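Long-range contacts in glycosyl hydrolase (Rhizobium leguminosarum bv. trifolii, PDB 5NDX), which probably hydrolyses O-glycosidic bonds as a family 39 iduronidase, the bacterial orthologue of human alpha-L-iduronidase: residues Gly223-Lys228 with Pro268-Ser273; Pro233-Ile238 with Ala289-Gln294; Asp240-Val245 with Arg297-Pro302. The protein carries 2 engineered substitutions. All blocks are in the same frame, centred on the assembly; numbering follows the deposited sequence.

In the fold
Following the chain from the N terminus, barrel strand 216-219 leads into loop 223-228. Segment 233-238 then leads into helix 235-252, which also carries 240-245. Strand 261-263, loop 268-273 and helix 282-300 come next. Contact 1 closes the shortest loop by joining the two strand-to-helix connections beside the ligand. Contacts 2 and 3 join the two helices, first near the start of helix 235-252 and then further along it. The three loops cross rather than nest: the second segments follow one another in the same order as the first. Contact 1 touches contact 2, with G223 close to K234. Contact 2 touches contact 3 through N236 and R298. Contacts 1 and 3 do not touch.

Contact 1: residues Gly223-Lys228 with Pro268-Ser273; sequences GVNGSK and PQLGWS. With 8U8 ((2~{R},3~{S},4~{S},5~{R},6~{S})-6-(4-methyl-2-oxidanylidene-chromen-7-yl)oxy-3,4,5-tris(oxidanyl)oxane-2-carboxylic acid), chain M; SO4 (sulfate ion), chain C.
L270 N donates to V224 O over 3.0 Å at a nearly straight 166°, and the touching parts of the two irregular backbones run 43° apart. The donor meets this carbonyl almost head-on. Q269 CA adds a CA-H...O contact to the same oxygen. G226 CA makes another, 3.5 Å from L270 O. A water also bridges S227 N and L270 O.

Q269 carries much of the side-chain contact. With CG anti to the backbone N (chi1 -174°) and the chain extended, it runs alongside V224 in the same direction. Its CG lies 3.6 Å from V224 CG1. Further out, Q269 NE2 donates to N225 O at 3.0 Å. The donor lies in the carbonyl plane, and the oxygen lies close to the amide plane.

The two loops follow strands 216-219 and 261-263 of the TIM barrel, at the C-terminal strand ends where this fold keeps its active site. L270 is shared between loop and ligand. Its CD1 is 3.9 Å from N225 CA, while its CD2 is 3.8 Å from C10 of 8U8. Two successive backbone N-H groups then hold the ligand carboxylate. G271 N bonds 8U8 O6 at 3.1 Å and W272 N bonds 8U8 O7 at 2.8 Å. R323 also bonds the ligand, and the W272 ring stacks with F316.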
loop_
_atom_site.group_PDB
_atom_site.type_symbol
_atom_site.label_atom_id
_atom_site.label_comp_id
_atom_site.label_asym_id
_atom_site.label_seq_id
_atom_site.Cartn_x
_atom_site.Cartn_y
_atom_site.Cartn_z
ATOM N N GLY A 223 -5.160 12.718 -9.112
ATOM C CA GLY A 223 -4.329 13.505 -10.017
ATOM C C GLY A 223 -4.986 14.037 -11.287
ATOM O O GLY A 223 -4.629 15.093 -11.778
ATOM N N VAL A 224 -5.926 13.298 -11.828
ATOM C CA VAL A 224 -6.583 13.709 -13.073
ATOM C C VAL A 224 -7.867 12.896 -13.244
ATOM O O VAL A 224 -8.035 11.810 -12.686
ATOM C CB VAL A 224 -5.665 13.593 -14.330
ATOM C CG1 VAL A 224 -5.401 12.134 -14.685
ATOM C CG2 VAL A 224 -6.220 14.364 -15.534
ATOM N N ASN A 225 -8.778 13.493 -13.985
ATOM C CA ASN A 225 -10.071 12.948 -14.267
ATOM C C ASN A 225 -10.026 11.601 -14.984
ATOM O O ASN A 225 -9.075 11.303 -15.688
ATOM C CB ASN A 225 -10.848 13.967 -15.155
ATOM C CG ASN A 225 -12.340 13.784 -15.061
ATOM O OD1 ASN A 225 -12.875 13.185 -14.087
ATOM N ND2 ASN A 225 -13.054 14.328 -16.060
ATOM N N GLY A 226 -11.078 10.817 -14.782
ATOM C CA GLY A 226 -11.306 9.542 -15.455
ATOM C C GLY A 226 -11.471 9.767 -16.947
ATOM O O GLY A 226 -12.051 10.749 -17.316
ATOM N N SER A 227 -10.894 8.892 -17.787
ATOM C CA SER A 227 -11.051 8.985 -19.226
ATOM C C SER A 227 -10.566 7.699 -19.864
ATOM O O SER A 227 -9.738 7.003 -19.303
ATOM C CB SER A 227 -10.186 10.152 -19.734
ATOM O OG SER A 227 -10.216 10.215 -21.106
ATOM N N LYS A 228 -10.997 7.451 -21.092
ATOM C CA LYS A 228 -10.389 6.434 -21.942
ATOM C C LYS A 228 -9.089 6.920 -22.533
ATOM O O LYS A 228 -8.284 6.095 -22.994
ATOM C CB LYS A 228 -11.275 6.094 -23.147
ATOM C CG LYS A 228 -12.692 5.706 -22.835
ATOM C CD LYS A 228 -12.676 4.475 -21.994
ATOM C CE LYS A 228 -14.092 3.989 -21.709
ATOM N NZ LYS A 228 -13.884 2.874 -20.743
ATOM N N PRO A 268 -3.311 8.516 -9.062
ATOM C CA PRO A 268 -2.955 9.487 -10.094
ATOM C C PRO A 268 -4.077 9.758 -11.077
ATOM O O PRO A 268 -4.179 10.865 -11.602
ATOM C CB PRO A 268 -1.728 8.880 -10.764
ATOM C CG PRO A 268 -1.494 7.563 -10.122
ATOM C CD PRO A 268 -2.451 7.325 -9.050
ATOM N N GLN A 269 -4.927 8.772 -11.326
ATOM C CA GLN A 269 -6.073 8.979 -12.208
ATOM C C GLN A 269 -7.309 8.252 -11.713
ATOM O O GLN A 269 -7.253 7.054 -11.333
ATOM C CB GLN A 269 -5.744 8.551 -13.635
ATOM C CG GLN A 269 -6.847 8.878 -14.659
ATOM C CD GLN A 269 -6.432 8.741 -16.120
ATOM O OE1 GLN A 269 -5.423 8.105 -16.456
ATOM N NE2 GLN A 269 -7.221 9.346 -17.010
ATOM N N LEU A 270 -8.428 8.966 -11.722
ATOM C CA LEU A 270 -9.759 8.371 -11.486
ATOM C C LEU A 270 -10.061 7.212 -12.429
ATOM O O LEU A 270 -9.546 7.159 -13.556
ATOM C CB LEU A 270 -10.881 9.425 -11.578
ATOM C CG LEU A 270 -10.939 10.326 -10.351
ATOM C CD1 LEU A 270 -11.085 11.829 -10.668
ATOM C CD2 LEU A 270 -12.026 9.833 -9.349
ATOM N N GLY A 271 -10.882 6.274 -11.952
ATOM C CA GLY A 271 -11.397 5.154 -12.818
ATOM C C GLY A 271 -10.443 3.953 -12.959
ATOM O O GLY A 271 -9.795 3.771 -13.984
ATOM N N TRP A 272 -10.388 3.131 -11.915
ATOM C CA TRP A 272 -9.409 2.043 -11.811
ATOM C C TRP A 272 -9.439 1.067 -12.965
ATOM O O TRP A 272 -8.400 0.464 -13.327
ATOM C CB TRP A 272 -9.635 1.247 -10.508
ATOM C CG TRP A 272 -10.787 0.284 -10.507
ATOM C CD1 TRP A 272 -12.058 0.528 -10.051
ATOM C CD2 TRP A 272 -10.786 -1.069 -10.955
ATOM N NE1 TRP A 272 -12.830 -0.589 -10.194
ATOM C CE2 TRP A 272 -12.080 -1.581 -10.748
ATOM C CE3 TRP A 272 -9.822 -1.896 -11.522
ATOM C CZ2 TRP A 272 -12.429 -2.878 -11.079
ATOM C CZ3 TRP A 272 -10.163 -3.188 -11.864
ATOM C CH2 TRP A 272 -11.451 -3.672 -11.651
ATOM N N SER A 273 -10.639 0.825 -13.482
ATOM C CA SER A 273 -10.816 -0.207 -14.489
ATOM C C SER A 273 -10.586 0.261 -15.938
ATOM O O SER A 273 -10.562 -0.566 -16.852
ATOM C CB SER A 273 -12.206 -0.846 -14.371
ATOM O OG SER A 273 -13.197 0.095 -14.765
HETATM C C15 8U8 M . -19.275 9.213 -9.663
HETATM C C13 8U8 M . -18.227 9.997 -9.129
HETATM C C14 8U8 M . -18.339 11.388 -9.186
HETATM C C16 8U8 M . -17.344 12.200 -8.634
HETATM O O9 8U8 M . -17.496 13.415 -8.751
HETATM O O8 8U8 M . -16.223 11.655 -8.039
HETATM C C11 8U8 M . -16.136 10.296 -7.862
HETATM C C10 8U8 M . -15.059 9.779 -7.134
HETATM C C12 8U8 M . -17.132 9.449 -8.419
HETATM C C7 8U8 M . -17.015 8.065 -8.184
HETATM C C8 8U8 M . -15.940 7.553 -7.450
HETATM C C9 8U8 M . -14.947 8.399 -6.929
HETATM O O2 8U8 M . -13.887 7.944 -6.170
HETATM C C5 8U8 M . -13.324 6.577 -6.257
HETATM O O1 8U8 M . -13.114 6.253 -7.639
HETATM C C1 8U8 M . -12.916 4.934 -7.976
HETATM C C6 8U8 M . -11.916 5.029 -8.982
HETATM O O7 8U8 M . -11.891 4.120 -9.803
HETATM O O6 8U8 M . -11.168 5.988 -8.911
HETATM C C2 8U8 M . -12.309 4.008 -6.879
HETATM O O5 8U8 M . -10.893 4.268 -6.781
HETATM C C3 8U8 M . -13.042 4.127 -5.472
HETATM O O4 8U8 M . -13.707 2.945 -5.188
HETATM C C4 8U8 M . -14.029 5.337 -5.435
HETATM O O3 8U8 M . -14.400 5.588 -4.018
HETATM S S SO4 C . -12.269 -0.352 -23.067
HETATM O O1 SO4 C . -12.862 -0.056 -21.807
HETATM O O2 SO4 C . -10.974 0.252 -23.113
HETATM O O3 SO4 C . -13.154 0.227 -24.035
HETATM O O4 SO4 C . -12.117 -1.750 -23.315
HETATM O O HOH W 1 -9.658 6.574 -16.336
#

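Contact 2: residues Pro233-Ile238 with Ala289-Gln294; sequences PKTNAI and ARIIEQ
T235, where the chain enters helix 235-252, meets R290, I291 and Q294 of helix 282-300, its neighbour on the outside of the barrel. The threonine enters with two different branches. Its methyl CG2 packs 3.5 Å from I291 CG1. Its hydroxyl OG1 is turned between the backbone N and the carbonyl carbon (chi1 53°), which brings it to the polar side chains. Q294 NE2 donates to T235 OG1 over 3.0 Å, with an N-H...O angle of 156°. The oxygen lies close to the plane of the Q294 amide, so the bond helps to fix how that amide is turned.

These two helices follow consecutive strands of the TIM barrel, 216-219 and 261-263, and the contact is a buried piece of its outer layer. Charge is brought in from R290. Its chain reaches over extended, with CG anti to the backbone N, and T235 OG1 stands at the edge of its guanidinium group. D416, beyond both segments, ties the two together. D416 OD1 makes a salt bridge with R290 NE and a hydrogen bond with T235 OG1. Q294 NE2 lies over one guanidinium face, 3.3 Å above the plane and offset toward the rim. On another side of Q294, the N236 amide stacks against its amide, with the planes 28° apart.

A water links two acceptors across the contact. T235 O and Q294 OE1 are 3.4 Å apart and cannot bond each other. The water donates to T235 O at 2.7 Å and to Q294 OE1 at 2.8 Å. Next to this polar group the contact is apolar: I238 CD1 and I291 CD1 meet at 4.1 Å, their side chains crossing at about a right angle.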
loop_
_atom_site.group_PDB
_atom_site.type_symbol
_atom_site.label_atom_id
_atom_site.label_comp_id
_atom_site.label_asym_id
_atom_site.label_seq_id
_atom_site.Cartn_x
_atom_site.Cartn_y
_atom_site.Cartn_z
ATOM N N PRO A 233 -1.668 12.899 -15.240
ATOM C CA PRO A 233 -1.835 13.303 -13.816
ATOM C C PRO A 233 -1.204 14.666 -13.465
ATOM O O PRO A 233 -0.113 14.948 -13.912
ATOM C CB PRO A 233 -1.104 12.192 -13.043
ATOM C CG PRO A 233 -1.204 10.988 -13.945
ATOM C CD PRO A 233 -1.078 11.556 -15.359
ATOM N N LYS A 234 -1.903 15.504 -12.711
ATOM C CA LYS A 234 -1.363 16.781 -12.189
ATOM C C LYS A 234 -1.087 16.596 -10.682
ATOM O O LYS A 234 -1.953 16.841 -9.858
ATOM C CB LYS A 234 -2.386 17.945 -12.390
ATOM C CG LYS A 234 -2.418 18.562 -13.789
ATOM C CD LYS A 234 -2.355 17.485 -14.872
ATOM C CE LYS A 234 -2.689 17.887 -16.335
ATOM N NZ LYS A 234 -3.991 17.241 -16.735
ATOM N N THR A 235 0.082 16.102 -10.347
ATOM C CA THR A 235 0.319 15.624 -8.992
ATOM C C THR A 235 0.357 16.786 -7.988
ATOM O O THR A 235 -0.214 16.669 -6.893
ATOM C CB THR A 235 1.575 14.748 -8.888
ATOM O OG1 THR A 235 2.696 15.439 -9.441
ATOM C CG2 THR A 235 1.399 13.477 -9.647
ATOM N N ASN A 236 1.040 17.869 -8.330
ATOM C CA ASN A 236 1.084 19.031 -7.433
ATOM C C ASN A 236 -0.290 19.614 -7.126
ATOM O O ASN A 236 -0.487 20.163 -6.008
ATOM C CB ASN A 236 2.078 20.120 -7.910
ATOM C CG ASN A 236 3.522 19.920 -7.342
ATOM O OD1 ASN A 236 4.511 19.958 -8.092
ATOM N ND2 ASN A 236 3.645 19.730 -6.064
ATOM N N ALA A 237 -1.266 19.431 -8.027
ATOM C CA ALA A 237 -2.601 19.957 -7.753
ATOM C C ALA A 237 -3.331 19.177 -6.668
ATOM O O ALA A 237 -4.260 19.689 -6.045
ATOM C CB ALA A 237 -3.439 20.055 -9.031
ATOM N N ILE A 238 -2.927 17.932 -6.438
ATOM C CA ILE A 238 -3.477 17.168 -5.332
ATOM C C ILE A 238 -3.160 17.896 -4.027
ATOM O O ILE A 238 -4.031 18.109 -3.214
ATOM C CB ILE A 238 -2.940 15.721 -5.282
ATOM C CG1 ILE A 238 -3.422 14.926 -6.512
ATOM C CG2 ILE A 238 -3.373 15.028 -3.991
ATOM C CD1 ILE A 238 -2.684 13.590 -6.705
ATOM N N ALA A 289 5.711 7.692 -5.633
ATOM C CA ALA A 289 6.728 8.264 -4.812
ATOM C C ALA A 289 6.755 9.807 -4.925
ATOM O O ALA A 289 6.966 10.520 -3.923
ATOM C CB ALA A 289 8.082 7.642 -5.104
ATOM N N ARG A 290 6.533 10.311 -6.133
ATOM C CA ARG A 290 6.503 11.723 -6.364
ATOM C C ARG A 290 5.372 12.415 -5.598
ATOM O O ARG A 290 5.588 13.461 -5.000
ATOM C CB ARG A 290 6.419 12.011 -7.862
ATOM C CG ARG A 290 6.015 13.401 -8.230
ATOM C CD ARG A 290 6.265 13.608 -9.701
ATOM N NE ARG A 290 5.701 14.839 -10.191
ATOM C CZ ARG A 290 6.359 15.953 -10.505
ATOM N NH1 ARG A 290 7.645 16.086 -10.380
ATOM N NH2 ARG A 290 5.662 16.986 -10.909
ATOM N N ILE A 291 4.191 11.839 -5.630
ATOM C CA ILE A 291 3.052 12.325 -4.838
ATOM C C ILE A 291 3.369 12.346 -3.316
ATOM O O ILE A 291 3.124 13.347 -2.597
ATOM C CB ILE A 291 1.831 11.491 -5.121
ATOM C CG1 ILE A 291 1.278 11.847 -6.511
ATOM C CG2 ILE A 291 0.737 11.692 -4.085
ATOM C CD1 ILE A 291 0.346 10.800 -7.059
ATOM N N ILE A 292 3.962 11.263 -2.847
ATOM C CA ILE A 292 4.410 11.197 -1.473
ATOM C C ILE A 292 5.413 12.287 -1.146
ATOM O O ILE A 292 5.258 13.012 -0.135
ATOM C CB ILE A 292 4.947 9.792 -1.139
ATOM C CG1 ILE A 292 3.736 8.832 -1.034
ATOM C CG2 ILE A 292 5.823 9.829 0.116
ATOM C CD1 ILE A 292 4.059 7.348 -1.154
ATOM N N GLU A 293 6.438 12.442 -1.990
ATOM C CA GLU A 293 7.456 13.425 -1.679
ATOM C C GLU A 293 6.894 14.862 -1.665
ATOM O O GLU A 293 7.305 15.688 -0.836
ATOM C CB GLU A 293 8.642 13.285 -2.624
ATOM C CG GLU A 293 9.826 14.160 -2.268
ATOM C CD GLU A 293 9.783 15.579 -2.828
ATOM O OE1 GLU A 293 8.990 15.880 -3.740
ATOM O OE2 GLU A 293 10.623 16.386 -2.356
ATOM N N GLN A 294 5.977 15.159 -2.574
ATOM C CA GLN A 294 5.309 16.445 -2.591
ATOM C C GLN A 294 4.512 16.712 -1.296
ATOM O O GLN A 294 4.518 17.833 -0.773
ATOM C CB GLN A 294 4.358 16.565 -3.794
ATOM C CG GLN A 294 5.049 16.701 -5.139
ATOM C CD GLN A 294 4.108 16.422 -6.316
ATOM O OE1 GLN A 294 3.023 15.897 -6.169
ATOM N NE2 GLN A 294 4.567 16.705 -7.482
HETATM O O HOH W 2 0.723 15.235 -4.811
#

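Contact 3: residues Asp240-Val245 with Arg297-Pro302; sequences DRTLLV and RRIIAP. With SO4 (sulfate ion), chain E.
R298 reaches from helix 282-300 to D240 of helix 235-252, two neighbouring helices in the outer layer of the TIM barrel. Its CB points toward the other helix. CG lies anti to the carbonyl carbon (chi1 -62°) and passes 3.8 Å from O4 of a sulfate ion, probably from the crystallisation liquor. The chain bends at the CG-CD bond (chi3 56°), which helps to bring the guanidinium end-on to the aspartate. CZ sits 3.4 Å from D240 OD1. The two terminal nitrogens both grip that one oxygen in a salt bridge. R298 NH2 donates over 2.7 Å, nearly along the C-O axis of D240 OD1. R298 NH1 donates to D240 OD1 over 3.1 Å, from above the carboxylate plane and on a more bent path. OD1 lies in the guanidinium plane for both bonds, yet the two flat groups are turned 67° apart. R298 NH1 has a further, weak bond to N236 O, one turn earlier in the chain than D240.

Beside the charges the helices meet through apolar side chains. L243 and I299 slide past each other in opposite directions, with L243 CD2 at 4.0 Å from I299 CG1. I299 CD1 turns to the methyl CG2 of T242, while the T242 hydroxyl bonds I238 O in its own helix. I299 also rests on V239 and on F307 of strand 307-310. The helix holding R298 makes a wider pi-type turn at 297-300. R297, the first residue of that turn, sends its own guanidinium to the sulfate: NH1 bonds O4 at 2.6 Å, while D391 OD2 makes a salt bridge to the same R297 NH1.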
loop_
_atom_site.group_PDB
_atom_site.type_symbol
_atom_site.label_atom_id
_atom_site.label_comp_id
_atom_site.label_asym_id
_atom_site.label_seq_id
_atom_site.Cartn_x
_atom_site.Cartn_y
_atom_site.Cartn_z
ATOM N N ASP A 240 -2.266 21.089 -3.859
ATOM C CA ASP A 240 -2.916 22.407 -3.937
ATOM C C ASP A 240 -4.358 22.326 -3.441
ATOM O O ASP A 240 -4.780 23.162 -2.620
ATOM C CB ASP A 240 -2.904 22.990 -5.360
ATOM C CG ASP A 240 -1.507 23.232 -5.881
ATOM O OD1 ASP A 240 -0.562 23.351 -5.073
ATOM O OD2 ASP A 240 -1.344 23.270 -7.117
ATOM N N ARG A 241 -5.112 21.336 -3.910
ATOM C CA ARG A 241 -6.495 21.248 -3.475
ATOM C C ARG A 241 -6.623 20.885 -2.005
ATOM O O ARG A 241 -7.539 21.369 -1.348
ATOM C CB ARG A 241 -7.347 20.360 -4.382
ATOM C CG ARG A 241 -7.450 20.911 -5.827
ATOM C CD ARG A 241 -8.546 20.184 -6.587
ATOM N NE ARG A 241 -8.338 18.744 -6.516
ATOM C CZ ARG A 241 -7.490 18.078 -7.282
ATOM N NH1 ARG A 241 -6.790 18.710 -8.212
ATOM N NH2 ARG A 241 -7.362 16.753 -7.127
ATOM N N THR A 242 -5.698 20.081 -1.478
ATOM C CA THR A 242 -5.695 19.736 -0.054
ATOM C C THR A 242 -5.464 20.983 0.814
ATOM O O THR A 242 -6.127 21.165 1.839
ATOM C CB THR A 242 -4.651 18.627 0.255
ATOM O OG1 THR A 242 -4.930 17.499 -0.586
ATOM C CG2 THR A 242 -4.700 18.195 1.733
ATOM N N LEU A 243 -4.530 21.825 0.395
ATOM C CA LEU A 243 -4.229 23.060 1.101
ATOM C C LEU A 243 -5.374 24.087 0.973
ATOM O O LEU A 243 -5.592 24.853 1.898
ATOM C CB LEU A 243 -2.905 23.657 0.638
ATOM C CG LEU A 243 -1.649 22.876 1.029
ATOM C CD1 LEU A 243 -0.421 23.561 0.454
ATOM C CD2 LEU A 243 -1.528 22.737 2.526
ATOM N N LEU A 244 -6.103 24.059 -0.145
ATOM C CA LEU A 244 -7.308 24.872 -0.312
ATOM C C LEU A 244 -8.337 24.468 0.715
ATOM O O LEU A 244 -9.004 25.308 1.293
ATOM C CB LEU A 244 -7.909 24.684 -1.701
ATOM C CG LEU A 244 -8.929 25.706 -2.158
ATOM C CD1 LEU A 244 -8.218 27.032 -2.402
ATOM C CD2 LEU A 244 -9.572 25.238 -3.461
ATOM N N VAL A 245 -8.490 23.174 0.926
ATOM C CA VAL A 245 -9.468 22.666 1.921
ATOM C C VAL A 245 -9.033 23.106 3.314
ATOM O O VAL A 245 -9.835 23.589 4.133
ATOM C CB VAL A 245 -9.631 21.130 1.838
ATOM C CG1 VAL A 245 -10.511 20.575 2.951
ATOM C CG2 VAL A 245 -10.187 20.735 0.482
ATOM N N ARG A 297 7.227 17.387 1.447
ATOM C CA ARG A 297 7.939 18.638 1.299
ATOM C C ARG A 297 7.011 19.889 1.395
ATOM O O ARG A 297 7.405 20.892 1.947
ATOM C CB ARG A 297 8.702 18.628 -0.005
ATOM C CG ARG A 297 9.394 19.952 -0.364
ATOM C CD ARG A 297 10.313 19.808 -1.560
ATOM N NE ARG A 297 9.669 19.001 -2.620
ATOM C CZ ARG A 297 8.780 19.441 -3.507
ATOM N NH1 ARG A 297 8.457 20.724 -3.578
ATOM N NH2 ARG A 297 8.240 18.592 -4.358
ATOM N N ARG A 298 5.807 19.824 0.873
ATOM C CA ARG A 298 4.923 20.985 0.772
ATOM C C ARG A 298 3.877 21.071 1.874
ATOM O O ARG A 298 3.326 22.161 2.102
ATOM C CB ARG A 298 4.205 21.003 -0.591
ATOM C CG ARG A 298 5.172 21.119 -1.769
ATOM C CD ARG A 298 4.472 21.230 -3.145
ATOM N NE ARG A 298 3.563 22.365 -3.115
ATOM C CZ ARG A 298 2.423 22.502 -3.787
ATOM N NH1 ARG A 298 1.990 21.610 -4.657
ATOM N NH2 ARG A 298 1.669 23.550 -3.554
ATOM N N ILE A 299 3.542 19.944 2.525
ATOM C CA ILE A 299 2.558 19.982 3.580
ATOM C C ILE A 299 3.195 19.719 4.973
ATOM O O ILE A 299 3.032 20.535 5.889
ATOM C CB ILE A 299 1.345 19.068 3.324
ATOM C CG1 ILE A 299 0.681 19.419 1.990
ATOM C CG2 ILE A 299 0.293 19.285 4.416
ATOM C CD1 ILE A 299 -0.544 18.566 1.653
ATOM N N ILE A 300 3.912 18.613 5.114
ATOM C CA ILE A 300 4.349 18.137 6.414
ATOM C C ILE A 300 5.538 18.927 6.916
ATOM O O ILE A 300 5.485 19.422 8.017
ATOM C CB ILE A 300 4.669 16.651 6.392
ATOM C CG1 ILE A 300 3.395 15.876 6.056
ATOM C CG2 ILE A 300 5.254 16.199 7.735
ATOM C CD1 ILE A 300 3.620 14.422 5.752
ATOM N N ALA A 301 6.589 19.057 6.112
ATOM C CA ALA A 301 7.772 19.748 6.535
ATOM C C ALA A 301 7.534 21.198 6.989
ATOM O O ALA A 301 8.006 21.547 8.043
ATOM C CB ALA A 301 8.846 19.715 5.484
ATOM N N PRO A 302 6.823 22.022 6.207
ATOM C CA PRO A 302 6.530 23.390 6.666
ATOM C C PRO A 302 5.376 23.457 7.635
ATOM O O PRO A 302 4.961 24.535 7.979
ATOM C CB PRO A 302 6.139 24.134 5.368
ATOM C CG PRO A 302 5.892 23.086 4.325
ATOM C CD PRO A 302 6.212 21.738 4.895
HETATM S S SO4 E . 9.662 23.706 -1.624
HETATM O O1 SO4 E . 10.669 23.865 -2.694
HETATM O O2 SO4 E . 10.328 23.187 -0.402
HETATM O O3 SO4 E . 9.036 25.020 -1.340
HETATM O O4 SO4 E . 8.596 22.792 -2.083
#